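Local coordinates for protein magnesium transporter, putative (Shewanella oneidensis MR-1, PDB 3KXR) that probably moves magnesium ions across the membrane, this piece of it holding part of the intracellular N domain and the pair of CBS domains, at residues I19-S22 / D23-E27; A138-A141 / I142-R146; N54-G57 / R58-D61. All blocks are in the same frame, centred on the assembly; numbering follows the deposited sequence.

Interaction 1: I19-S22 / D23-E27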
loop_
_atom_site.group_PDB
_atom_site.type_symbol
_atom_site.label_atom_id
_atom_site.label_comp_id
_atom_site.label_asym_id
_atom_site.label_seq_id
_atom_site.Cartn_x
_atom_site.Cartn_y
_atom_site.Cartn_z
ATOM N N ILE A 19 3.524 -3.857 -19.110
ATOM C CA ILE A 19 3.540 -2.890 -20.210
ATOM C C ILE A 19 3.661 -3.587 -21.551
ATOM O O ILE A 19 2.892 -3.323 -22.504
ATOM C CB ILE A 19 4.692 -1.863 -20.063
ATOM C CG1 ILE A 19 4.413 -0.912 -18.895
ATOM C CG2 ILE A 19 4.878 -1.057 -21.353
ATOM C CD1 ILE A 19 3.361 0.154 -19.195
ATOM N N GLU A 20 4.603 -4.514 -21.605
ATOM C CA GLU A 20 4.842 -5.243 -22.824
ATOM C C GLU A 20 3.596 -6.043 -23.219
ATOM O O GLU A 20 3.314 -6.217 -24.403
ATOM C CB GLU A 20 6.019 -6.164 -22.610
ATOM C CG GLU A 20 6.370 -7.016 -23.812
ATOM C CD GLU A 20 7.129 -8.246 -23.403
ATOM O OE1 GLU A 20 7.533 -8.316 -22.219
ATOM O OE2 GLU A 20 7.312 -9.146 -24.263
ATOM N N TRP A 21 2.838 -6.496 -22.229
ATOM C CA TRP A 21 1.629 -7.274 -22.480
ATOM C C TRP A 21 0.317 -6.513 -22.337
ATOM O O TRP A 21 -0.745 -7.111 -22.087
ATOM C CB TRP A 21 1.646 -8.482 -21.568
ATOM C CG TRP A 21 2.195 -9.637 -22.252
ATOM C CD1 TRP A 21 2.913 -9.643 -23.414
ATOM C CD2 TRP A 21 2.076 -10.981 -21.846
ATOM N NE1 TRP A 21 3.231 -10.913 -23.760
ATOM C CE2 TRP A 21 2.725 -11.764 -22.813
ATOM C CE3 TRP A 21 1.464 -11.611 -20.764
ATOM C CZ2 TRP A 21 2.793 -13.154 -22.727
ATOM C CZ3 TRP A 21 1.526 -13.003 -20.675
ATOM C CH2 TRP A 21 2.188 -13.757 -21.645
ATOM N N SER A 22 0.393 -5.198 -22.534
ATOM C CA SER A 22 -0.769 -4.338 -22.339
ATOM C C SER A 22 -1.866 -4.593 -23.359
ATOM O O SER A 22 -3.018 -4.440 -23.028
ATOM C CB SER A 22 -0.388 -2.849 -22.265
ATOM O OG SER A 22 0.134 -2.372 -23.478
ATOM N N ASP A 23 -1.534 -5.048 -24.566
ATOM C CA ASP A 23 -2.591 -5.464 -25.526
ATOM C C ASP A 23 -3.284 -6.757 -25.186
ATOM O O ASP A 23 -4.265 -7.071 -25.818
ATOM C CB ASP A 23 -2.045 -5.601 -26.972
ATOM C CG ASP A 23 -1.477 -4.271 -27.527
ATOM O OD1 ASP A 23 -1.881 -3.178 -27.065
ATOM O OD2 ASP A 23 -0.607 -4.312 -28.409
ATOM N N TYR A 24 -2.777 -7.540 -24.235
ATOM C CA TYR A 24 -3.261 -8.908 -24.077
ATOM C C TYR A 24 -3.845 -9.213 -22.710
ATOM O O TYR A 24 -4.575 -10.167 -22.564
ATOM C CB TYR A 24 -2.139 -9.914 -24.372
ATOM C CG TYR A 24 -1.388 -9.646 -25.646
ATOM C CD1 TYR A 24 -2.015 -9.756 -26.857
ATOM C CD2 TYR A 24 -0.037 -9.277 -25.627
ATOM C CE1 TYR A 24 -1.338 -9.500 -28.034
ATOM C CE2 TYR A 24 0.649 -9.027 -26.805
ATOM C CZ TYR A 24 -0.009 -9.130 -27.999
ATOM O OH TYR A 24 0.642 -8.877 -29.188
ATOM N N LEU A 25 -3.472 -8.439 -21.694
ATOM C CA LEU A 25 -3.997 -8.613 -20.336
ATOM C C LEU A 25 -5.203 -7.712 -20.173
ATOM O O LEU A 25 -5.134 -6.561 -20.570
ATOM C CB LEU A 25 -2.946 -8.194 -19.311
ATOM C CG LEU A 25 -1.701 -9.077 -19.236
ATOM C CD1 LEU A 25 -0.592 -8.409 -18.409
ATOM C CD2 LEU A 25 -2.045 -10.466 -18.681
ATOM N N PRO A 26 -6.293 -8.216 -19.560
ATOM C CA PRO A 26 -7.420 -7.383 -19.125
ATOM C C PRO A 26 -6.968 -6.288 -18.161
ATOM O O PRO A 26 -6.020 -6.498 -17.369
ATOM C CB PRO A 26 -8.307 -8.346 -18.363
ATOM C CG PRO A 26 -7.780 -9.701 -18.638
ATOM C CD PRO A 26 -6.382 -9.588 -19.043
ATOM N N GLU A 27 -7.619 -5.128 -18.222
ATOM C CA GLU A 27 -7.224 -4.019 -17.372
ATOM C C GLU A 27 -7.379 -4.463 -15.916
ATOM O O GLU A 27 -6.542 -4.113 -15.081
ATOM C CB GLU A 27 -7.995 -2.720 -17.708
ATOM C CG GLU A 27 -7.324 -1.829 -18.831
HETATM O O HOH W 1 1.010 -5.564 -25.799
#

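Interaction 2: A138-A141 / I142-R146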
loop_
_atom_site.group_PDB
_atom_site.type_symbol
_atom_site.label_atom_id
_atom_site.label_comp_id
_atom_site.label_asym_id
_atom_site.label_seq_id
_atom_site.Cartn_x
_atom_site.Cartn_y
_atom_site.Cartn_z
ATOM N N ALA A 138 21.147 11.039 -23.842
ATOM C CA ALA A 138 21.172 11.168 -22.388
ATOM C C ALA A 138 22.476 10.662 -21.822
ATOM O O ALA A 138 23.112 11.340 -21.031
ATOM C CB ALA A 138 20.044 10.402 -21.769
ATOM N N ALA A 139 22.867 9.464 -22.209
ATOM C CA ALA A 139 24.098 8.865 -21.710
ATOM C C ALA A 139 25.307 9.738 -22.062
ATOM O O ALA A 139 26.174 9.972 -21.219
ATOM C CB ALA A 139 24.271 7.425 -22.273
ATOM N N GLU A 140 25.348 10.253 -23.285
ATOM C CA GLU A 140 26.433 11.147 -23.674
ATOM C C GLU A 140 26.504 12.404 -22.814
ATOM O O GLU A 140 27.593 12.848 -22.418
ATOM C CB GLU A 140 26.301 11.572 -25.133
ATOM C CG GLU A 140 27.170 10.758 -26.037
ATOM C CD GLU A 140 27.186 11.288 -27.453
ATOM O OE1 GLU A 140 28.140 12.051 -27.791
ATOM O OE2 GLU A 140 26.235 10.935 -28.208
ATOM N N ALA A 141 25.331 12.981 -22.564
ATOM C CA ALA A 141 25.227 14.246 -21.872
ATOM C C ALA A 141 25.777 14.109 -20.460
ATOM O O ALA A 141 26.471 15.003 -20.006
ATOM C CB ALA A 141 23.783 14.760 -21.868
ATOM N N ILE A 142 25.485 12.987 -19.790
ATOM C CA ILE A 142 26.002 12.733 -18.423
ATOM C C ILE A 142 27.473 12.340 -18.483
ATOM O O ILE A 142 28.290 12.882 -17.744
ATOM C CB ILE A 142 25.234 11.624 -17.636
ATOM C CG1 ILE A 142 23.733 11.835 -17.706
ATOM C CG2 ILE A 142 25.597 11.657 -16.146
ATOM C CD1 ILE A 142 22.882 10.699 -17.069
ATOM N N GLU A 143 27.811 11.426 -19.384
ATOM C CA GLU A 143 29.169 10.923 -19.468
ATOM C C GLU A 143 30.175 12.006 -19.781
ATOM O O GLU A 143 31.213 12.059 -19.141
ATOM C CB GLU A 143 29.306 9.809 -20.514
ATOM C CG GLU A 143 30.693 9.109 -20.478
ATOM C CD GLU A 143 31.011 8.214 -21.681
ATOM O OE1 GLU A 143 30.072 7.767 -22.398
ATOM O OE2 GLU A 143 32.223 7.932 -21.867
ATOM N N HIS A 144 29.895 12.853 -20.767
ATOM C CA HIS A 144 30.862 13.891 -21.156
ATOM C C HIS A 144 30.567 15.204 -20.477
ATOM O O HIS A 144 30.403 16.212 -21.111
ATOM C CB HIS A 144 30.874 14.079 -22.663
ATOM C CG HIS A 144 31.198 12.826 -23.398
ATOM N ND1 HIS A 144 32.433 12.222 -23.320
ATOM C CD2 HIS A 144 30.440 12.035 -24.193
ATOM C CE1 HIS A 144 32.433 11.123 -24.053
ATOM N NE2 HIS A 144 31.234 10.985 -24.591
ATOM N N SER A 145 30.498 15.176 -19.167
ATOM C CA SER A 145 30.282 16.376 -18.387
ATOM C C SER A 145 31.037 16.171 -17.105
ATOM O O SER A 145 31.757 15.185 -16.938
ATOM C CB SER A 145 28.804 16.541 -18.076
ATOM O OG SER A 145 28.410 15.585 -17.107
ATOM N N ARG A 146 30.854 17.076 -16.171
ATOM C CA ARG A 146 31.508 16.897 -14.880
ATOM C C ARG A 146 30.480 16.461 -13.833
ATOM O O ARG A 146 30.768 16.408 -12.656
ATOM C CB ARG A 146 32.331 18.129 -14.513
ATOM C CG ARG A 146 31.698 19.474 -14.853
ATOM C CD ARG A 146 30.738 19.927 -13.745
ATOM N NE ARG A 146 31.407 20.091 -12.439
ATOM C CZ ARG A 146 31.881 21.241 -11.943
ATOM N NH1 ARG A 146 32.458 21.244 -10.739
ATOM N NH2 ARG A 146 31.789 22.390 -12.623
#

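Interaction 3: N54-G57 / R58-D61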
loop_
_atom_site.group_PDB
_atom_site.type_symbol
_atom_site.label_atom_id
_atom_site.label_comp_id
_atom_site.label_asym_id
_atom_site.label_seq_id
_atom_site.Cartn_x
_atom_site.Cartn_y
_atom_site.Cartn_z
ATOM N N ASN A 54 12.717 4.569 -26.352
ATOM C CA ASN A 54 13.914 5.356 -26.579
ATOM C C ASN A 54 13.802 6.758 -26.004
ATOM O O ASN A 54 14.464 7.661 -26.484
ATOM C CB ASN A 54 14.243 5.401 -28.083
ATOM C CG ASN A 54 15.654 5.967 -28.381
ATOM O OD1 ASN A 54 16.620 5.728 -27.641
ATOM N ND2 ASN A 54 15.762 6.732 -29.462
ATOM N N GLU A 55 12.990 6.941 -24.960
ATOM C CA GLU A 55 12.889 8.234 -24.262
ATOM C C GLU A 55 13.455 8.109 -22.870
ATOM O O GLU A 55 13.092 7.196 -22.134
ATOM C CB GLU A 55 11.439 8.707 -24.171
ATOM C CG GLU A 55 10.818 9.072 -25.521
ATOM C CD GLU A 55 9.371 9.606 -25.431
ATOM O OE1 GLU A 55 8.500 8.988 -24.771
ATOM O OE2 GLU A 55 9.092 10.653 -26.059
ATOM N N ILE A 56 14.315 9.040 -22.472
ATOM C CA ILE A 56 14.971 8.910 -21.179
ATOM C C ILE A 56 13.978 8.965 -19.977
ATOM O O ILE A 56 14.228 8.382 -18.895
ATOM C CB ILE A 56 16.093 9.937 -21.032
ATOM C CG1 ILE A 56 17.055 9.495 -19.913
ATOM C CG2 ILE A 56 15.524 11.372 -20.812
ATOM C CD1 ILE A 56 17.562 8.069 -20.044
ATOM N N GLY A 57 12.839 9.629 -20.176
ATOM C CA GLY A 57 11.772 9.621 -19.176
ATOM C C GLY A 57 11.459 8.235 -18.614
ATOM O O GLY A 57 11.141 8.065 -17.445
ATOM N N ARG A 58 11.521 7.242 -19.479
ATOM C CA ARG A 58 11.198 5.878 -19.113
ATOM C C ARG A 58 12.136 5.343 -18.013
ATOM O O ARG A 58 11.694 4.537 -17.188
ATOM C CB ARG A 58 11.251 5.021 -20.377
ATOM C CG ARG A 58 11.222 3.551 -20.148
ATOM C CD ARG A 58 11.045 2.803 -21.441
ATOM N NE ARG A 58 9.661 2.859 -21.884
ATOM C CZ ARG A 58 9.010 1.849 -22.476
ATOM N NH1 ARG A 58 9.585 0.674 -22.707
ATOM N NH2 ARG A 58 7.750 2.003 -22.820
ATOM N N TYR A 59 13.394 5.805 -17.981
ATOM C CA TYR A 59 14.394 5.280 -17.033
ATOM C C TYR A 59 14.747 6.272 -15.942
ATOM O O TYR A 59 15.715 6.102 -15.226
ATOM C CB TYR A 59 15.653 4.851 -17.763
ATOM C CG TYR A 59 15.345 3.888 -18.857
ATOM C CD1 TYR A 59 15.310 2.511 -18.623
ATOM C CD2 TYR A 59 15.046 4.347 -20.128
ATOM C CE1 TYR A 59 14.986 1.606 -19.659
ATOM C CE2 TYR A 59 14.731 3.465 -21.153
ATOM C CZ TYR A 59 14.698 2.101 -20.919
ATOM O OH TYR A 59 14.370 1.275 -21.976
ATOM N N THR A 60 13.929 7.301 -15.818
ATOM C CA THR A 60 14.045 8.303 -14.787
ATOM C C THR A 60 13.820 7.760 -13.390
ATOM O O THR A 60 12.929 6.966 -13.156
ATOM C CB THR A 60 13.002 9.388 -15.021
ATOM O OG1 THR A 60 13.481 10.218 -16.074
ATOM C CG2 THR A 60 12.796 10.236 -13.782
ATOM N N ASP A 61 14.620 8.245 -12.463
ATOM C CA ASP A 61 14.534 7.844 -11.083
ATOM C C ASP A 61 13.946 9.002 -10.304
ATOM O O ASP A 61 14.427 10.101 -10.389
ATOM C CB ASP A 61 15.941 7.512 -10.606
ATOM C CG ASP A 61 15.979 7.021 -9.200
ATOM O OD1 ASP A 61 14.913 6.923 -8.561
ATOM O OD2 ASP A 61 17.100 6.750 -8.733
#

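Interaction 1: I19-S22 / D23-E27
Trp21 and Tyr24 meet as a T-shaped (edge-to-face) pair where helix 15-20 of the partial MgtE intracellular N domain ends and the chain turns toward helix 27-36. The Tyr24 ring sends its CD2 corner over one face of the indole. Ring centroids, taken on the five-membered ring of Trp21, lie 5.3 Å apart and the planes stand at 83°. The rings come closest at Tyr24 CD2 and Trp21 CD1, 3.7 Å, so the tyrosine bears on the pyrrole half of the indole. Tyr24 turns its CG away from its own carbonyl carbon and beside its backbone N (chi1 -48°), which swings the ring back toward the end of the helix; Asp23 CB covers one face of this ring over its centre. Leu25 comes in beside Trp21 instead, its CD1 3.9 Å from Trp21 CB. In the backbone one carbonyl gathers the turn: Trp21 O accepts both from Tyr24 N at 3.0 Å, a donor well above the carbonyl plane, and from Leu25 N at 3.1 Å, nearly in line with the C=O bond. The bonds to Trp21 O hold the backbone of Tyr24 and Leu25 close to that of Trp21, which brings the two rings together. The second subunit covers the indole as well: Phe79 of that subunit packs edge-to-face and its Arg82 forms a cation-pi contact, so the turn belongs to a subunit interface. A water bridges the helix end to the turn, donating to Glu20 O at 2.8 Å and accepting from Asp23 N at 2.9 Å.

Interaction 2: A138-A141 / I142-R146
Ile142 CG1 lies 3.4 Å from Ala138 O, on the packed side of the last turns of helix 135-143, the helix of a beta-alpha-beta unit in a CBS domain. Here three alanines and one isoleucine line the helix, and the backbone is regular: Ile142 N bonds to Ala138 O, and Glu143 N to Ala139 O at 2.9 Å. Ile142 has CG1 beside its backbone N, which lays that branch along the preceding turn. Ala139 and Ile142 pack on helix 165-176, while Ala138 and Ala141 reach Leu129 of strand 129-130. The other side is looser and faces solvent. Glu140 and His144, both exposed, approach one turn apart, the CG of Glu140 standing in the plane of the imidazole at its edge, 4.0 Å from His144 CD2. Carboxylate and ring planes are 89° apart, and Glu140 OE1 stays 4.6 Å from His144 NE2, so carboxylate and imidazole nitrogen stay apart. The firm link on this side is in the backbone, where His144 N reaches Glu140 O at 2.8 Å with an N-H...O angle of 168°. His144 then leaves helical geometry as the centre of an inverse gamma turn, and Ser145 follows, its CB 3.4 Å from Ala141 O. Its hydroxyl OG donates to Ile142 O over 2.8 Å and takes the Glu147 N-H. With an alanine here the CB contact stays, but Ile142 O is likely to lose its hydroxyl donor and Glu147 N this acceptor. Toward Ile142 O, Ser145 OG is tilted 32° from the carbonyl plane.

Interaction 3: N54-G57 / R58-D61
Arg58 starts its course against Glu55: its CB lies 3.3 Å from Glu55 O, the same carbonyl that takes the Arg58 backbone N-H at 3.1 Å with the donor above the carbonyl plane. CG, turned anti to the backbone N (chi1 168°), rises to sit 3.6 Å above one face of the Tyr59 ring, offset toward its rim. The chain runs on extended to CD and bends at chi3 (-77°), which carries the head group away from the turn. There NE donates to Tyr51 O and NH2 makes a weak hydrogen bond to Tyr48 O, so the guanidinium spans back to the end of helix 39-50. The carboxylate of Glu55 is no partner for it: Glu55 OE1 lies 6.9 Å from Arg58 NE and instead accepts from Ser52 N. Around the arginine's backbone, 54-61 makes a run of consecutive tight turns in the loop between helix 39-50 and strand 66-68, at the start of the first CBS domain sequence. Tyr59 N bonds to Ile56 O at 2.9 Å, and that oxygen lies at the edge of the tyrosine ring, near its plane. Thr60 contributes a weak bond from OG1 to Ile56 O at 3.4 Å and another weak one from its N to Gly57 O. The apolar side is thin, with Ile56 CD1 4.4 Å from Tyr59 CB, but both residues also pack on Leu135 of helix 135-143. Ile56 and Gly57 share backbone hydrogen bonds with Thr133 and Ala131, respectively, which ties the turns to the segment ahead of that helix. The turns are thus held chiefly by backbone carbonyls, and the arginine's cationic end meets main-chain oxygens, which is consistent with the positive charge being steadied by carbonyl dipoles rather than by a Glu55-Arg58 salt bridge.

From the N terminus the chain meets interaction 1, which closes the turn between helices 15-20 and 27-36 at the face pressed on the second subunit. Helix 39-50 then leads to interaction 3, a turn in the loop before strand 66-68. Interaction 2 comes last, at the end of helix 135-143 in the second CBS domain. The three lie in series; none nests in or crosses another. Interactions 2 and 3 touch, Ala138 CB standing 3.6 Å from Ile56 CG1, which ties that turn, at the start of the first CBS domain sequence, to helix 135-143 of the second. Interactions 1 and 2 stay about 19 Å apart between nearest atoms, while 1 and 3 approach to about 4 Å without touching.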